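Local coordinates for CELL WALL surface anchor family protein (Streptococcus pneumoniae, PDB 2WW8), which acts as the adhesin of the pneumococcal pilus and probably recognises host cells through an integrin I-like domain in an elongated, multidomain chain, at residues 226-231 with 269-274. Numbering follows the deposited sequence.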
ATOM      1  N   ASP A 226       8.601  34.120  -2.577  1.00 13.52           N
ATOM      2  CA  ASP A 226      10.051  33.981  -2.479  1.00 13.06           C
ATOM      3  C   ASP A 226      10.386  34.243  -0.998  1.00 11.87           C
ATOM      4  O   ASP A 226      10.244  35.361  -0.500  1.00 14.49           O
ATOM      5  CB  ASP A 226      10.809  35.002  -3.382  1.00 10.49           C
ATOM      6  CG  ASP A 226      10.917  34.545  -4.853  1.00 14.91           C
ATOM      7  OD1 ASP A 226      10.899  33.330  -5.155  1.00 14.57           O
ATOM      8  OD2 ASP A 226      10.950  35.424  -5.743  1.00 13.72           O
ATOM      9  N   VAL A 227      10.855  33.219  -0.308  1.00 13.55           N
ATOM     10  CA  VAL A 227      10.938  33.228   1.138  1.00 11.59           C
ATOM     11  C   VAL A 227      12.373  32.947   1.611  1.00 12.60           C
ATOM     12  O   VAL A 227      12.988  31.986   1.184  1.00 13.00           O
ATOM     13  CB  VAL A 227      10.001  32.153   1.763  1.00 12.36           C
ATOM     14  CG1 VAL A 227      10.044  32.280   3.260  1.00  9.64           C
ATOM     15  CG2 VAL A 227       8.524  32.292   1.213  1.00  8.77           C
ATOM     16  N   VAL A 228      12.890  33.786   2.511  1.00 12.10           N
ATOM     17  CA  VAL A 228      14.137  33.426   3.196  1.00 12.86           C
ATOM     18  C   VAL A 228      13.804  33.099   4.676  1.00 13.34           C
ATOM     19  O   VAL A 228      13.069  33.827   5.357  1.00 12.89           O
ATOM     20  CB  VAL A 228      15.122  34.605   3.198  1.00 11.18           C
ATOM     21  CG1 VAL A 228      16.427  34.217   4.008  1.00 12.64           C
ATOM     22  CG2 VAL A 228      15.458  35.035   1.697  1.00 11.33           C
ATOM     23  N   ILE A 229      14.341  31.993   5.163  1.00 14.05           N
ATOM     24  CA  ILE A 229      14.210  31.689   6.622  1.00 15.67           C
ATOM     25  C   ILE A 229      15.529  31.994   7.313  1.00 14.93           C
ATOM     26  O   ILE A 229      16.564  31.504   6.849  1.00 14.04           O
ATOM     27  CB  ILE A 229      13.853  30.237   6.835  1.00 16.23           C
ATOM     28  CG1 ILE A 229      12.484  30.021   6.229  1.00 17.20           C
ATOM     29  CG2 ILE A 229      13.927  29.840   8.339  1.00 15.32           C
ATOM     30  CD1 ILE A 229      12.027  28.584   6.229  1.00 23.99           C
ATOM     31  N   LEU A 230      15.509  32.820   8.353  1.00 14.69           N
ATOM     32  CA  LEU A 230      16.743  33.106   9.077  1.00 13.54           C
ATOM     33  C   LEU A 230      16.646  32.378  10.396  1.00 14.64           C
ATOM     34  O   LEU A 230      15.652  32.519  11.088  1.00 12.60           O
ATOM     35  CB  LEU A 230      16.851  34.574   9.504  1.00 15.58           C
ATOM     36  CG  LEU A 230      16.927  35.653   8.426  1.00 18.19           C
ATOM     37  CD1 LEU A 230      17.042  37.043   9.045  1.00 17.01           C
ATOM     38  CD2 LEU A 230      18.193  35.339   7.624  1.00 19.57           C
ATOM     39  N   LEU A 231      17.668  31.612  10.746  1.00 11.70           N
ATOM     40  CA  LEU A 231      17.515  30.740  11.891  1.00 12.88           C
ATOM     41  C   LEU A 231      18.741  30.914  12.831  1.00 13.71           C
ATOM     42  O   LEU A 231      19.880  30.649  12.423  1.00 14.35           O
ATOM     43  CB  LEU A 231      17.454  29.303  11.390  1.00 13.54           C
ATOM     44  CG  LEU A 231      17.468  28.220  12.501  1.00 16.42           C
ATOM     45  CD1 LEU A 231      16.303  28.392  13.493  1.00 15.55           C
ATOM     46  CD2 LEU A 231      17.422  26.768  11.844  1.00 12.43           C
ATOM     47  N   ARG A 269       9.482  29.626  -3.708  1.00 12.60           N
ATOM     48  CA  ARG A 269      10.880  29.275  -3.599  1.00 12.65           C
ATOM     49  C   ARG A 269      11.334  29.621  -2.181  1.00 11.01           C
ATOM     50  O   ARG A 269      10.772  30.535  -1.577  1.00 11.48           O
ATOM     51  CB  ARG A 269      11.719  30.043  -4.628  1.00 12.22           C
ATOM     52  CG  ARG A 269      11.629  29.518  -6.075  1.00 14.39           C
ATOM     53  CD  ARG A 269      11.836  30.789  -6.924  1.00 16.48           C
ATOM     54  NE  ARG A 269      13.221  31.001  -7.264  1.00 16.59           N
ATOM     55  CZ  ARG A 269      13.851  32.171  -7.381  1.00 19.38           C
ATOM     56  NH1 ARG A 269      13.311  33.349  -7.153  1.00 12.29           N
ATOM     57  NH2 ARG A 269      15.121  32.160  -7.742  1.00 23.61           N
ATOM     58  N   VAL A 270      12.327  28.896  -1.653  1.00 12.05           N
ATOM     59  CA  VAL A 270      12.844  29.093  -0.291  0.50 10.88           C
ATOM     60  C   VAL A 270      14.381  29.069  -0.272  1.00 11.98           C
ATOM     61  O   VAL A 270      15.018  28.356  -1.087  1.00 12.11           O
ATOM     62  CB  VAL A 270      12.301  27.983   0.693  0.50 11.16           C
ATOM     63  CG1 VAL A 270      10.846  28.201   0.953  0.50 14.97           C
ATOM     64  CG2 VAL A 270      12.557  26.563   0.210  0.50  2.97           C
ATOM     65  N   ALA A 271      14.954  29.794   0.674  1.00 10.06           N
ATOM     66  CA  ALA A 271      16.379  29.753   0.975  1.00 13.67           C
ATOM     67  C   ALA A 271      16.481  29.760   2.507  1.00 12.84           C
ATOM     68  O   ALA A 271      15.514  30.066   3.173  1.00 14.59           O
ATOM     69  CB  ALA A 271      17.016  31.029   0.416  1.00 12.09           C
ATOM     70  N   LEU A 272      17.658  29.474   3.070  1.00 15.57           N
ATOM     71  CA  LEU A 272      17.852  29.208   4.495  1.00 13.99           C
ATOM     72  C   LEU A 272      19.175  29.858   4.872  1.00 13.58           C
ATOM     73  O   LEU A 272      20.226  29.640   4.226  1.00 11.16           O
ATOM     74  CB  LEU A 272      17.895  27.685   4.755  1.00 13.49           C
ATOM     75  CG  LEU A 272      18.447  27.291   6.154  1.00 18.38           C
ATOM     76  CD1 LEU A 272      17.457  27.744   7.260  1.00 18.25           C
ATOM     77  CD2 LEU A 272      18.722  25.753   6.147  1.00 14.98           C
ATOM     78  N   VAL A 273      19.106  30.715   5.885  1.00 13.17           N
ATOM     79  CA  VAL A 273      20.304  31.343   6.415  1.00 11.73           C
ATOM     80  C   VAL A 273      20.357  30.987   7.902  1.00 13.67           C
ATOM     81  O   VAL A 273      19.505  31.447   8.684  1.00 14.91           O
ATOM     82  CB  VAL A 273      20.302  32.872   6.247  1.00 11.58           C
ATOM     83  CG1 VAL A 273      21.561  33.548   6.906  1.00 11.56           C
ATOM     84  CG2 VAL A 273      20.197  33.290   4.718  1.00 13.24           C
ATOM     85  N   THR A 274      21.389  30.242   8.286  1.00 12.61           N
ATOM     86  CA  THR A 274      21.652  29.979   9.690  1.00 13.91           C
ATOM     87  C   THR A 274      22.788  30.876  10.184  1.00 12.58           C
ATOM     88  O   THR A 274      23.808  31.045   9.479  1.00 13.96           O
ATOM     89  CB  THR A 274      21.968  28.507   9.886  1.00 13.73           C
ATOM     90  OG1 THR A 274      20.753  27.764   9.621  1.00 16.78           O
ATOM     91  CG2 THR A 274      22.409  28.201  11.359  1.00  8.00           C
TER
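Val227, Ile229 and Leu231 turn their amide N-H groups toward strand 269-274, and each finds a carbonyl there: Val227 N meets Arg269 O at 3.0 Å, Ile229 N meets Ala271 O, and Leu231 N meets Val273 O at 2.8 Å. The carbonyls of Val227 and Ile229 accept in turn from Ala271 N and Val273 N, the latter bond nearly straight at 172°. Asp226, Val228 and Leu230 bond by their backbones to strand 379-386, 225-232 being interior and 269-275 an edge strand of the parallel sheet. Helix 247-263 joins the two as a right-handed beta-alpha-beta crossover in an integrin I (von Willebrand A) type domain; strand 225-232 leads into Ser234 and Ser236, which with Asp387 hold magnesium, consistent with a metal-ion-dependent adhesion site. That helix packs on Val227, Ile229 and Val270; helix 359-373 covers Val228 and Val273, where Leu230 CD2 presses on Val273 CB at 3.5 Å. At the segments' N-terminal ends the Arg269 chain bends at chi2 and chi3 (149° and 92°), bringing NH1 to Asp226 OD1 in a 3.1 Å salt bridge, from above the carboxylate plane. OD1 has a second salt bridge, to Arg375 NH2, and OD2 bonds Ser378 OG; Arg269 NH1 also donates to Gln373 O. Thr274 OG1 is hydrogen-bonded to Tyr319 O.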